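Side-chain contacts in type VI secretion system component (Escherichia coli O6, PDB 2P5Z), which is a component of the type VI secretion apparatus and, resembling phage T4 tail proteins gp27 and gp5, probably forms part of its cell-puncturing spike: residues Y45-T50 with G66-T71; I56-V61 with T92-L97; I138-H143 with Q148-N153; Y167-L172 with P379-A384. All coordinates share one frame; numbering follows the deposited sequence.

Contact 1: Y45-T50 with G66-T71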
loop_
_atom_site.group_PDB
_atom_site.type_symbol
_atom_site.label_atom_id
_atom_site.label_comp_id
_atom_site.label_asym_id
_atom_site.label_seq_id
_atom_site.Cartn_x
_atom_site.Cartn_y
_atom_site.Cartn_z
ATOM N N TYR A 45 -5.920 -9.905 20.907
ATOM C CA TYR A 45 -5.687 -11.325 21.270
ATOM C C TYR A 45 -6.638 -12.271 20.566
ATOM O O TYR A 45 -7.843 -12.255 20.809
ATOM C CB TYR A 45 -5.810 -11.534 22.772
ATOM C CG TYR A 45 -4.541 -11.308 23.535
ATOM C CD1 TYR A 45 -3.948 -10.054 23.602
ATOM C CD2 TYR A 45 -3.946 -12.344 24.230
ATOM C CE1 TYR A 45 -2.775 -9.839 24.323
ATOM C CE2 TYR A 45 -2.789 -12.144 24.962
ATOM C CZ TYR A 45 -2.197 -10.901 24.995
ATOM O OH TYR A 45 -1.035 -10.716 25.714
ATOM N N ASP A 46 -6.102 -13.107 19.692
ATOM C CA ASP A 46 -6.915 -14.134 19.064
ATOM C C ASP A 46 -6.802 -15.420 19.883
ATOM O O ASP A 46 -5.724 -16.008 20.016
ATOM C CB ASP A 46 -6.512 -14.322 17.604
ATOM C CG ASP A 46 -6.772 -13.064 16.762
ATOM O OD1 ASP A 46 -7.926 -12.571 16.751
ATOM O OD2 ASP A 46 -5.819 -12.561 16.114
ATOM N N ILE A 47 -7.926 -15.815 20.473
ATOM C CA ILE A 47 -7.979 -16.900 21.457
ATOM C C ILE A 47 -8.836 -18.032 20.948
ATOM O O ILE A 47 -10.032 -17.859 20.701
ATOM C CB ILE A 47 -8.575 -16.402 22.769
ATOM C CG1 ILE A 47 -7.772 -15.207 23.291
ATOM C CG2 ILE A 47 -8.584 -17.515 23.801
ATOM C CD1 ILE A 47 -8.478 -14.420 24.362
ATOM N N GLN A 48 -8.226 -19.193 20.754
ATOM C CA GLN A 48 -9.005 -20.372 20.372
ATOM C C GLN A 48 -9.430 -21.140 21.597
ATOM O O GLN A 48 -8.714 -21.194 22.601
ATOM C CB GLN A 48 -8.239 -21.292 19.439
ATOM C CG GLN A 48 -8.150 -20.780 18.036
ATOM C CD GLN A 48 -7.622 -21.818 17.074
ATOM O OE1 GLN A 48 -7.670 -23.016 17.348
ATOM N NE2 GLN A 48 -7.127 -21.365 15.930
ATOM N N PHE A 49 -10.616 -21.715 21.514
ATOM C CA PHE A 49 -11.118 -22.528 22.596
ATOM C C PHE A 49 -12.009 -23.665 22.120
ATOM O O PHE A 49 -12.539 -23.640 20.999
ATOM C CB PHE A 49 -11.794 -21.675 23.689
ATOM C CG PHE A 49 -13.091 -21.007 23.280
ATOM C CD1 PHE A 49 -14.319 -21.619 23.535
ATOM C CD2 PHE A 49 -13.083 -19.718 22.727
ATOM C CE1 PHE A 49 -15.527 -20.982 23.204
ATOM C CE2 PHE A 49 -14.280 -19.080 22.389
ATOM C CZ PHE A 49 -15.511 -19.711 22.640
ATOM N N THR A 50 -12.167 -24.672 22.974
ATOM C CA THR A 50 -13.123 -25.731 22.674
ATOM C C THR A 50 -14.257 -25.648 23.652
ATOM O O THR A 50 -14.100 -25.092 24.750
ATOM C CB THR A 50 -12.499 -27.137 22.692
ATOM O OG1 THR A 50 -11.734 -27.307 23.899
ATOM C CG2 THR A 50 -11.585 -27.309 21.488
ATOM N N GLY A 66 -14.919 -9.420 28.061
ATOM C CA GLY A 66 -14.098 -10.590 28.050
ATOM C C GLY A 66 -12.918 -10.341 28.949
ATOM O O GLY A 66 -12.407 -9.221 29.013
ATOM N N ALA A 67 -12.480 -11.387 29.641
ATOM C CA ALA A 67 -11.293 -11.289 30.462
ATOM C C ALA A 67 -10.419 -12.495 30.150
ATOM O O ALA A 67 -10.921 -13.621 30.089
ATOM C CB ALA A 67 -11.669 -11.276 31.899
ATOM N N PHE A 68 -9.129 -12.261 29.933
ATOM C CA PHE A 68 -8.231 -13.336 29.602
ATOM C C PHE A 68 -7.079 -13.331 30.580
ATOM O O PHE A 68 -6.396 -12.321 30.701
ATOM C CB PHE A 68 -7.719 -13.191 28.180
ATOM C CG PHE A 68 -6.782 -14.285 27.766
ATOM C CD1 PHE A 68 -7.258 -15.574 27.539
ATOM C CD2 PHE A 68 -5.428 -14.035 27.612
ATOM C CE1 PHE A 68 -6.415 -16.579 27.157
ATOM C CE2 PHE A 68 -4.576 -15.041 27.233
ATOM C CZ PHE A 68 -5.074 -16.319 27.006
ATOM N N SER A 69 -6.860 -14.450 31.273
ATOM C CA SER A 69 -5.856 -14.485 32.340
ATOM C C SER A 69 -4.793 -15.534 32.133
ATOM O O SER A 69 -5.039 -16.550 31.506
ATOM C CB SER A 69 -6.504 -14.743 33.701
ATOM O OG SER A 69 -7.844 -14.310 33.722
ATOM N N LEU A 70 -3.611 -15.271 32.670
ATOM C CA LEU A 70 -2.601 -16.304 32.874
ATOM C C LEU A 70 -2.687 -16.760 34.330
ATOM O O LEU A 70 -2.517 -15.959 35.250
ATOM C CB LEU A 70 -1.214 -15.752 32.552
ATOM C CG LEU A 70 0.092 -16.566 32.535
ATOM C CD1 LEU A 70 -0.004 -18.106 32.716
ATOM C CD2 LEU A 70 0.827 -16.229 31.236
ATOM N N THR A 71 -2.960 -18.051 34.518
ATOM C CA THR A 71 -3.188 -18.655 35.842
ATOM C C THR A 71 -1.866 -19.038 36.535
ATOM O O THR A 71 -0.897 -19.432 35.876
ATOM C CB THR A 71 -4.135 -19.889 35.722
ATOM O OG1 THR A 71 -5.142 -19.624 34.733
ATOM C CG2 THR A 71 -4.820 -20.223 37.059
#

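Contact 2: I56-V61 with T92-L97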
loop_
_atom_site.group_PDB
_atom_site.type_symbol
_atom_site.label_atom_id
_atom_site.label_comp_id
_atom_site.label_asym_id
_atom_site.label_seq_id
_atom_site.Cartn_x
_atom_site.Cartn_y
_atom_site.Cartn_z
ATOM N N ILE A 56 -22.536 -22.344 19.660
ATOM C CA ILE A 56 -22.435 -21.012 20.251
ATOM C C ILE A 56 -22.753 -19.997 19.158
ATOM O O ILE A 56 -22.149 -20.030 18.075
ATOM C CB ILE A 56 -21.037 -20.729 20.807
ATOM C CG1 ILE A 56 -20.611 -21.825 21.789
ATOM C CG2 ILE A 56 -20.997 -19.364 21.480
ATOM C CD1 ILE A 56 -19.329 -21.498 22.540
ATOM N N ALA A 57 -23.739 -19.145 19.433
ATOM C CA ALA A 57 -24.237 -18.139 18.493
ATOM C C ALA A 57 -23.466 -16.811 18.635
ATOM O O ALA A 57 -23.241 -16.347 19.748
ATOM C CB ALA A 57 -25.730 -17.921 18.733
ATOM N N PRO A 58 -23.070 -16.190 17.505
ATOM C CA PRO A 58 -22.287 -14.944 17.555
ATOM C C PRO A 58 -22.881 -13.864 18.464
ATOM O O PRO A 58 -22.137 -13.192 19.187
ATOM C CB PRO A 58 -22.243 -14.484 16.088
ATOM C CG PRO A 58 -23.226 -15.332 15.367
ATOM C CD PRO A 58 -23.306 -16.624 16.120
ATOM N N GLU A 59 -24.209 -13.762 18.472
ATOM C CA GLU A 59 -24.921 -12.786 19.314
ATOM C C GLU A 59 -24.692 -12.966 20.820
ATOM O O GLU A 59 -24.767 -11.998 21.577
ATOM C CB GLU A 59 -26.424 -12.743 18.991
ATOM C CG GLU A 59 -27.038 -14.080 18.571
ATOM C CD GLU A 59 -26.944 -14.317 17.070
ATOM O OE1 GLU A 59 -26.305 -15.305 16.652
ATOM O OE2 GLU A 59 -27.487 -13.489 16.305
ATOM N N SER A 60 -24.356 -14.185 21.243
ATOM C CA SER A 60 -24.033 -14.455 22.655
ATOM C C SER A 60 -22.652 -13.952 23.036
ATOM O O SER A 60 -22.283 -13.975 24.205
ATOM C CB SER A 60 -24.075 -15.956 22.949
ATOM O OG SER A 60 -25.111 -16.581 22.225
ATOM N N VAL A 61 -21.874 -13.521 22.052
ATOM C CA VAL A 61 -20.450 -13.344 22.273
ATOM C C VAL A 61 -19.954 -11.967 21.814
ATOM O O VAL A 61 -19.231 -11.301 22.558
ATOM C CB VAL A 61 -19.671 -14.579 21.689
ATOM C CG1 VAL A 61 -18.367 -14.226 21.081
ATOM C CG2 VAL A 61 -19.448 -15.605 22.769
ATOM N N THR A 92 -14.571 -8.701 19.829
ATOM C CA THR A 92 -14.713 -7.999 18.560
ATOM C C THR A 92 -15.083 -8.939 17.417
ATOM O O THR A 92 -15.781 -8.564 16.485
ATOM C CB THR A 92 -13.392 -7.306 18.275
ATOM O OG1 THR A 92 -13.404 -6.042 18.942
ATOM C CG2 THR A 92 -13.141 -7.127 16.797
ATOM N N GLY A 93 -14.625 -10.183 17.505
ATOM C CA GLY A 93 -14.785 -11.124 16.413
ATOM C C GLY A 93 -15.071 -12.505 16.944
ATOM O O GLY A 93 -14.652 -12.865 18.043
ATOM N N PHE A 94 -15.777 -13.293 16.161
ATOM C CA PHE A 94 -16.131 -14.602 16.606
ATOM C C PHE A 94 -16.072 -15.518 15.419
ATOM O O PHE A 94 -16.586 -15.189 14.343
ATOM C CB PHE A 94 -17.533 -14.598 17.222
ATOM C CG PHE A 94 -18.115 -15.964 17.422
ATOM C CD1 PHE A 94 -17.652 -16.788 18.441
ATOM C CD2 PHE A 94 -19.129 -16.429 16.592
ATOM C CE1 PHE A 94 -18.182 -18.045 18.625
ATOM C CE2 PHE A 94 -19.682 -17.692 16.776
ATOM C CZ PHE A 94 -19.208 -18.495 17.799
ATOM N N LYS A 95 -15.459 -16.680 15.624
ATOM C CA LYS A 95 -15.377 -17.691 14.586
ATOM C C LYS A 95 -15.765 -19.057 15.123
ATOM O O LYS A 95 -15.303 -19.455 16.185
ATOM C CB LYS A 95 -13.945 -17.756 14.058
ATOM C CG LYS A 95 -13.574 -16.669 13.104
ATOM C CD LYS A 95 -12.098 -16.534 13.046
ATOM C CE LYS A 95 -11.686 -15.843 11.764
ATOM N NZ LYS A 95 -10.208 -15.671 11.791
ATOM N N HIS A 96 -16.613 -19.778 14.406
ATOM C CA HIS A 96 -16.751 -21.203 14.670
ATOM C C HIS A 96 -15.807 -21.926 13.703
ATOM O O HIS A 96 -15.971 -21.842 12.500
ATOM C CB HIS A 96 -18.199 -21.645 14.463
ATOM C CG HIS A 96 -18.474 -23.080 14.827
ATOM N ND1 HIS A 96 -19.714 -23.508 15.261
ATOM C CD2 HIS A 96 -17.683 -24.183 14.814
ATOM C CE1 HIS A 96 -19.675 -24.807 15.489
ATOM N NE2 HIS A 96 -18.456 -25.240 15.226
ATOM N N LEU A 97 -14.823 -22.639 14.227
ATOM C CA LEU A 97 -13.777 -23.226 13.382
ATOM C C LEU A 97 -14.043 -24.647 12.873
ATOM O O LEU A 97 -13.829 -24.927 11.705
ATOM C CB LEU A 97 -12.440 -23.168 14.104
ATOM C CG LEU A 97 -11.953 -21.735 14.134
ATOM C CD1 LEU A 97 -10.706 -21.603 14.949
ATOM C CD2 LEU A 97 -11.718 -21.296 12.704
HETATM O O HOH W 1 -21.675 -21.476 15.985
#

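Contact 3: I138-H143 with Q148-N153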
loop_
_atom_site.group_PDB
_atom_site.type_symbol
_atom_site.label_atom_id
_atom_site.label_comp_id
_atom_site.label_asym_id
_atom_site.label_seq_id
_atom_site.Cartn_x
_atom_site.Cartn_y
_atom_site.Cartn_z
ATOM N N ILE A 138 -13.274 13.076 22.936
ATOM C CA ILE A 138 -13.577 11.917 22.075
ATOM C C ILE A 138 -13.897 10.654 22.897
ATOM O O ILE A 138 -14.878 9.944 22.614
ATOM C CB ILE A 138 -12.408 11.632 21.131
ATOM C CG1 ILE A 138 -12.245 12.770 20.125
ATOM C CG2 ILE A 138 -12.617 10.318 20.375
ATOM C CD1 ILE A 138 -12.714 12.394 18.753
ATOM N N LEU A 139 -13.082 10.418 23.931
ATOM C CA LEU A 139 -13.308 9.335 24.891
ATOM C C LEU A 139 -14.656 9.434 25.601
ATOM O O LEU A 139 -15.456 8.477 25.556
ATOM C CB LEU A 139 -12.157 9.253 25.908
ATOM C CG LEU A 139 -10.862 8.745 25.245
ATOM C CD1 LEU A 139 -9.657 8.724 26.173
ATOM C CD2 LEU A 139 -11.099 7.374 24.638
ATOM N N ARG A 140 -14.928 10.596 26.202
ATOM C CA ARG A 140 -16.152 10.777 26.989
ATOM C C ARG A 140 -17.438 10.936 26.177
ATOM O O ARG A 140 -18.463 10.346 26.521
ATOM C CB ARG A 140 -16.006 11.941 27.959
ATOM C CG ARG A 140 -14.884 11.773 28.983
ATOM C CD ARG A 140 -14.931 12.927 29.912
ATOM N NE ARG A 140 -13.966 12.915 31.004
ATOM C CZ ARG A 140 -14.171 12.307 32.169
ATOM N NH1 ARG A 140 -13.246 12.382 33.108
ATOM N NH2 ARG A 140 -15.287 11.612 32.389
ATOM N N GLU A 141 -17.392 11.699 25.090
ATOM C CA GLU A 141 -18.623 12.014 24.363
ATOM C C GLU A 141 -19.136 10.877 23.512
ATOM O O GLU A 141 -20.159 10.288 23.823
ATOM C CB GLU A 141 -18.474 13.312 23.573
ATOM C CG GLU A 141 -18.103 14.440 24.505
ATOM C CD GLU A 141 -17.767 15.732 23.826
ATOM O OE1 GLU A 141 -17.311 16.646 24.540
ATOM O OE2 GLU A 141 -17.953 15.852 22.596
ATOM N N ARG A 142 -18.408 10.534 22.464
ATOM C CA ARG A 142 -18.833 9.472 21.561
ATOM C C ARG A 142 -18.650 8.044 22.138
ATOM O O ARG A 142 -19.257 7.089 21.672
ATOM C CB ARG A 142 -18.100 9.660 20.223
ATOM C CG ARG A 142 -18.464 8.689 19.104
ATOM C CD ARG A 142 -19.932 8.738 18.699
ATOM N NE ARG A 142 -20.162 7.813 17.590
ATOM C CZ ARG A 142 -20.958 6.748 17.631
ATOM N NH1 ARG A 142 -21.656 6.461 18.726
ATOM N NH2 ARG A 142 -21.065 5.976 16.556
ATOM N N HIS A 143 -17.825 7.869 23.159
ATOM C CA HIS A 143 -17.516 6.487 23.549
ATOM C C HIS A 143 -17.888 6.064 24.981
ATOM O O HIS A 143 -17.655 4.922 25.364
ATOM C CB HIS A 143 -16.087 6.103 23.106
ATOM C CG HIS A 143 -15.879 6.257 21.626
ATOM N ND1 HIS A 143 -16.384 5.360 20.707
ATOM C CD2 HIS A 143 -15.297 7.244 20.903
ATOM C CE1 HIS A 143 -16.089 5.764 19.484
ATOM N NE2 HIS A 143 -15.428 6.905 19.576
ATOM N N GLN A 148 -12.501 6.568 35.263
ATOM C CA GLN A 148 -11.951 5.322 35.725
ATOM C C GLN A 148 -11.338 4.596 34.524
ATOM O O GLN A 148 -10.354 3.867 34.678
ATOM C CB GLN A 148 -13.037 4.466 36.392
ATOM C CG GLN A 148 -14.296 4.283 35.563
ATOM C CD GLN A 148 -15.221 3.216 36.118
ATOM O OE1 GLN A 148 -15.571 3.235 37.298
ATOM N NE2 GLN A 148 -15.634 2.283 35.263
ATOM N N ASP A 149 -11.899 4.820 33.333
ATOM C CA ASP A 149 -11.455 4.132 32.128
ATOM C C ASP A 149 -10.140 4.642 31.510
ATOM O O ASP A 149 -9.611 4.002 30.606
ATOM C CB ASP A 149 -12.541 4.196 31.075
ATOM C CG ASP A 149 -13.825 3.558 31.520
ATOM O OD1 ASP A 149 -13.759 2.480 32.124
ATOM O OD2 ASP A 149 -14.910 4.115 31.232
ATOM N N PHE A 150 -9.617 5.777 31.987
ATOM C CA PHE A 150 -8.397 6.408 31.437
ATOM C C PHE A 150 -7.862 7.421 32.423
ATOM O O PHE A 150 -8.600 7.842 33.291
ATOM C CB PHE A 150 -8.667 7.127 30.109
ATOM C CG PHE A 150 -9.649 8.278 30.215
ATOM C CD1 PHE A 150 -11.017 8.054 30.068
ATOM C CD2 PHE A 150 -9.207 9.577 30.437
ATOM C CE1 PHE A 150 -11.918 9.085 30.159
ATOM C CE2 PHE A 150 -10.113 10.614 30.534
ATOM C CZ PHE A 150 -11.471 10.365 30.394
ATOM N N VAL A 151 -6.611 7.850 32.256
ATOM C CA VAL A 151 -5.936 8.770 33.173
ATOM C C VAL A 151 -4.789 9.429 32.407
ATOM O O VAL A 151 -4.087 8.751 31.656
ATOM C CB VAL A 151 -5.351 8.022 34.431
ATOM C CG1 VAL A 151 -4.144 8.743 35.033
ATOM C CG2 VAL A 151 -6.386 7.865 35.527
ATOM N N PHE A 152 -4.604 10.740 32.590
ATOM C CA PHE A 152 -3.485 11.468 32.000
ATOM C C PHE A 152 -2.452 11.769 33.071
ATOM O O PHE A 152 -2.811 12.285 34.120
ATOM C CB PHE A 152 -3.964 12.800 31.402
ATOM C CG PHE A 152 -4.771 12.649 30.149
ATOM C CD1 PHE A 152 -4.156 12.701 28.906
ATOM C CD2 PHE A 152 -6.134 12.454 30.204
ATOM C CE1 PHE A 152 -4.892 12.554 27.741
ATOM C CE2 PHE A 152 -6.870 12.299 29.046
ATOM C CZ PHE A 152 -6.253 12.358 27.815
ATOM N N ASN A 153 -1.183 11.450 32.823
ATOM C CA ASN A 153 -0.090 11.836 33.731
ATOM C C ASN A 153 0.999 12.521 32.918
ATOM O O ASN A 153 2.121 12.020 32.777
ATOM C CB ASN A 153 0.508 10.643 34.502
ATOM C CG ASN A 153 -0.548 9.678 35.030
ATOM O OD1 ASN A 153 -1.134 9.892 36.095
ATOM N ND2 ASN A 153 -0.782 8.596 34.288
#

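Contact 4: Y167-L172 with P379-A384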
loop_
_atom_site.group_PDB
_atom_site.type_symbol
_atom_site.label_atom_id
_atom_site.label_comp_id
_atom_site.label_asym_id
_atom_site.label_seq_id
_atom_site.Cartn_x
_atom_site.Cartn_y
_atom_site.Cartn_z
ATOM N N TYR A 167 -11.178 15.329 9.739
ATOM C CA TYR A 167 -11.874 15.110 8.473
ATOM C C TYR A 167 -11.426 13.784 7.843
ATOM O O TYR A 167 -10.228 13.558 7.648
ATOM C CB TYR A 167 -11.646 16.297 7.522
ATOM C CG TYR A 167 -12.402 16.212 6.206
ATOM C CD1 TYR A 167 -11.819 15.653 5.058
ATOM C CD2 TYR A 167 -13.700 16.670 6.112
ATOM C CE1 TYR A 167 -12.513 15.569 3.862
ATOM C CE2 TYR A 167 -14.408 16.583 4.923
ATOM C CZ TYR A 167 -13.811 16.046 3.801
ATOM O OH TYR A 167 -14.538 15.984 2.626
ATOM N N GLY A 168 -12.398 12.934 7.514
ATOM C CA GLY A 168 -12.144 11.612 6.907
ATOM C C GLY A 168 -11.214 10.715 7.718
ATOM O O GLY A 168 -10.292 10.123 7.177
ATOM N N GLU A 169 -11.435 10.662 9.025
ATOM C CA GLU A 169 -10.576 9.948 9.948
ATOM C C GLU A 169 -11.487 9.318 10.991
ATOM O O GLU A 169 -12.378 9.983 11.526
ATOM C CB GLU A 169 -9.615 10.905 10.662
ATOM C CG GLU A 169 -8.346 11.310 9.908
ATOM C CD GLU A 169 -7.487 12.310 10.710
ATOM O OE1 GLU A 169 -8.023 13.330 11.194
ATOM O OE2 GLU A 169 -6.269 12.093 10.866
ATOM N N ASP A 170 -11.287 8.041 11.284
ATOM C CA ASP A 170 -12.026 7.419 12.369
ATOM C C ASP A 170 -11.469 7.982 13.672
ATOM O O ASP A 170 -10.363 8.553 13.691
ATOM C CB ASP A 170 -11.898 5.891 12.318
ATOM C CG ASP A 170 -10.447 5.424 12.379
ATOM O OD1 ASP A 170 -9.938 5.166 13.487
ATOM O OD2 ASP A 170 -9.787 5.374 11.324
ATOM N N ASP A 171 -12.218 7.833 14.758
ATOM C CA ASP A 171 -11.793 8.410 16.026
ATOM C C ASP A 171 -10.429 7.910 16.482
ATOM O O ASP A 171 -9.645 8.707 16.983
ATOM C CB ASP A 171 -12.836 8.187 17.123
ATOM C CG ASP A 171 -14.097 9.017 16.925
ATOM O OD1 ASP A 171 -14.046 10.025 16.194
ATOM O OD2 ASP A 171 -15.145 8.657 17.514
ATOM N N LEU A 172 -10.128 6.620 16.270
ATOM C CA LEU A 172 -8.836 6.059 16.693
ATOM C C LEU A 172 -7.671 6.673 15.938
ATOM O O LEU A 172 -6.687 7.077 16.549
ATOM C CB LEU A 172 -8.790 4.519 16.581
ATOM C CG LEU A 172 -7.531 3.835 17.167
ATOM C CD1 LEU A 172 -7.240 4.305 18.599
ATOM C CD2 LEU A 172 -7.608 2.322 17.113
ATOM N N PRO A 379 0.432 9.983 9.565
ATOM C CA PRO A 379 0.356 11.054 8.564
ATOM C C PRO A 379 -0.960 11.826 8.594
ATOM O O PRO A 379 -2.015 11.257 8.904
ATOM C CB PRO A 379 0.477 10.302 7.228
ATOM C CG PRO A 379 0.123 8.884 7.544
ATOM C CD PRO A 379 0.611 8.660 8.946
ATOM N N ARG A 380 -0.883 13.118 8.280
ATOM C CA ARG A 380 -2.056 13.985 8.223
ATOM C C ARG A 380 -2.908 13.651 7.013
ATOM O O ARG A 380 -2.384 13.228 5.993
ATOM C CB ARG A 380 -1.609 15.442 8.172
ATOM C CG ARG A 380 -1.781 16.126 9.492
ATOM C CD ARG A 380 -1.028 17.428 9.609
ATOM N NE ARG A 380 -1.140 17.896 10.984
ATOM C CZ ARG A 380 -2.124 18.675 11.429
ATOM N NH1 ARG A 380 -3.075 19.103 10.609
ATOM N NH2 ARG A 380 -2.161 19.037 12.704
ATOM N N PRO A 381 -4.229 13.811 7.124
ATOM C CA PRO A 381 -5.018 13.613 5.913
ATOM C C PRO A 381 -4.725 14.714 4.872
ATOM O O PRO A 381 -4.390 15.863 5.227
ATOM C CB PRO A 381 -6.466 13.674 6.411
ATOM C CG PRO A 381 -6.414 14.373 7.702
ATOM C CD PRO A 381 -5.057 14.154 8.293
ATOM N N VAL A 382 -4.797 14.342 3.599
ATOM C CA VAL A 382 -4.391 15.241 2.542
ATOM C C VAL A 382 -5.650 15.868 1.958
ATOM O O VAL A 382 -6.534 15.154 1.453
ATOM C CB VAL A 382 -3.528 14.497 1.499
ATOM C CG1 VAL A 382 -3.311 15.327 0.253
ATOM C CG2 VAL A 382 -2.175 14.118 2.123
ATOM N N MET A 383 -5.757 17.193 2.094
ATOM C CA MET A 383 -6.960 17.901 1.669
ATOM C C MET A 383 -6.784 18.397 0.247
ATOM O O MET A 383 -6.172 19.442 0.009
ATOM C CB MET A 383 -7.298 19.060 2.603
ATOM C CG MET A 383 -7.487 18.653 4.058
ATOM S SD MET A 383 -8.993 17.727 4.345
ATOM C CE MET A 383 -8.439 16.792 5.715
ATOM N N ALA A 384 -7.289 17.606 -0.692
ATOM C CA ALA A 384 -7.300 17.957 -2.094
ATOM C C ALA A 384 -8.668 18.521 -2.362
ATOM O O ALA A 384 -9.636 18.186 -1.673
ATOM C CB ALA A 384 -7.070 16.726 -2.954
#

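Contact 1: Y45-T50 with G66-T71
Phe68 meets Ile47 and Tyr45 through two separate parts of its ring. Ile47 CG1 lies over one face, offset toward the rim, and from there Ile47 CD1 comes to 3.6 Å from Phe68 CD1 and 3.8 Å from Phe68 CG, while the other branch, Ile47 CG2, reaches Phe68 CE1 at 4.1 Å. The isoleucine and the phenylalanine run past each other in opposite directions. Tyr45 engages the other half of the ring, with its CD2 at 4.1 Å from Phe68 CD2. The two aromatic planes are inclined at 50° with centroids 5.8 Å apart, a geometry that is neither a stack nor a T-shaped pair. With CG opposite the backbone N (chi1 -180°), Phe68 sends its ring across to strand 44-51, whose nearest CA, that of Ile47, is still 8.9 Å from Phe68 CA. No hydrogen bond joins the two segments; what passes directly between them is apolar contact. Farther out, Tyr45 OH is hydrogen-bonded to Glu37 OE2, which ties down the polar end of that ring, and Phe33 meets Phe68 edge-to-face. All three touching residues are buried. Strands 44-51 and 65-70 are not partners in the sheet: strands 85-99 and 104-111 connect them, and the curl this requires lets the two face each other, consistent with the phage-barrel family. Ile47 also touches Val108 of strand 104-111 and Leu19 of strand 18-21.

Contact 2: I56-V61 with T92-L97
Within residues 92-97, Phe94 makes all the apolar side-chain contacts with loop 56-61, and three loop side chains gather round it. Val61 CG1 lies 3.7 Å from Phe94 CD1, crossing the phenylalanine at about a right angle. On the other ortho position, Pro58 CB is 3.7 Å from Phe94 CD2, with Pro58 CD near CE2 as well. Ile56 reaches the far end of the ring, where its CB and CG2 both stand about 4.2 Å from Phe94 CZ. The ring extends this far into the loop because CG is turned opposite the backbone N (chi1 166°).

Polar contact across the pair runs through a water. Ile56 O, which lies obliquely 3.3 Å from Phe94 CZ, takes its hydrogen bond from this water at 2.6 Å. The water is also 2.9 Å from His96 ND1, at the edge of the imidazole and in its plane, so backbone carbonyl and histidine are bridged without touching directly.

Bonds inside the loop shape the turn. Ala57 O accepts from Ser60 N at 2.9 Å and from Ser60 OG at 3.1 Å, both from the same face of its carbonyl plane; Val61 N bonds to Pro58 O.

Intersubunit contacts form a further group. Phe94, Lys95 and His96 pair in an antiparallel ladder with a strand of the second subunit, and Tyr237 of that subunit packs on both Pro58 and Phe94.

The chemistry implies a mainly hydrophobic attachment of the loop, in which the Ile56 carbonyl touches the ring while the water supplies its hydrogen bond, on a strand whose backbone also carries the sheet across the subunit interface.

Contact 3: I138-H143 with Q148-N153
Helix-on-sheet packing joins Leu139 and Arg140, near the C-terminal end of helix 131-140, to Phe150 at the start of strand 150-153, an outermost strand, within this chain, of a three-stranded mixed sheet. Leu139 makes a CH-pi contact: its CD1 stands 4.3 Å from the centroid of the Phe150 ring, 19° off the normal, and slightly nearer the CG side of the ring, with Phe150 CG at 4.1 Å. Arg140 comes to a different part of the same ring. Its NE lies at the edge, in the ring plane, 3.6 Å from Phe150 CZ, and the same carbon sits over one face of the guanidinium, offset toward its rim. The two planes are 75° apart, so the charged group meets the ring's rim and the contact does not have the face-on form of a cation-pi pair. Farther back on the arginine, CG touches Phe150 CZ at 4.0 Å. The extended run from Arg140 CG to NE carries the guanidinium to the outer end of the ring. A salt bridge from Arg140 NE to Glu136 OE2, one turn earlier in the helix, directs the arginine's polar end. Leu139 also touches Phe201 of strand 196-202. The contact is thus graded: a buried, wholly apolar methyl-to-face part beside an exposed arginine that sets a face of its guanidinium, and behind it CG, against the ring's rim, while its charge is probably balanced in part by Glu136.

Contact 4: Y167-L172 with P379-A384
Tyr167 and Met383 form a Met-aromatic contact in which the thioether crosses the ring obliquely. Met383 SD lies 4.5 Å from the ring centroid and 48° off the normal, so it is displaced to the CD1 side, with Tyr167 CD1 at 3.6 Å. The methyl carries the contact back toward the tyrosine stem, Met383 CE being 3.7 Å from Tyr167 CB. A bend at chi2 (-71°) swings the end of the methionine to the tyrosine, although its CB does not point there.

Glu169 and Pro381 meet at about a right angle. The glutamate is extended beyond CG and lays its carboxylate against the pyrrolidine: Glu169 CD is 3.8 Å from Pro381 CG. The acid's charge is answered outside the pair, by a salt bridge from OE2 to Arg177 NE of helix 171-182; Arg177 itself touches Pro381. Pro381 also touches the backbone of Tyr167, its CG 3.9 Å from Tyr167 O.

Asp170, at the N-cap of helix 171-182, marks where the first segment enters the helix; the contact thus joins the residues just before it to the linker leading into strand 387-391 of the five-stranded antiparallel sheet, consistent with the OB domain. The linker also belongs to the trimer: Val382 and Ala384 touch Ala384 of the third subunit. The carboxylate touches the proline by van der Waals contact, Glu169 OE2 lying 3.5 Å from Pro381 CD.

In the fold
Contacts 1 and 2 belong to one barrel-like region: their centres are 14 Å apart, strands 65-70 and 85-99 are sheet neighbours, and Phe49 CE1 touches Ile56 CD1 at 3.9 Å. Contacts 3 and 4 are 21 Å apart between centres but linked directly, since His143 NE2 probably hydrogen-bonds to Asp171 OD2 at 2.7 Å; Ile138 CD1 also packs 3.7 Å from Asp171 OD1. The two pairs do not touch. Contacts 1 and 4 lie on opposite sides of the chain's centre, about 34 Å between centres. Contacts 2 and 4, about 32 Å apart between centres, both reach the second subunit, and contact 4 meets the third as well.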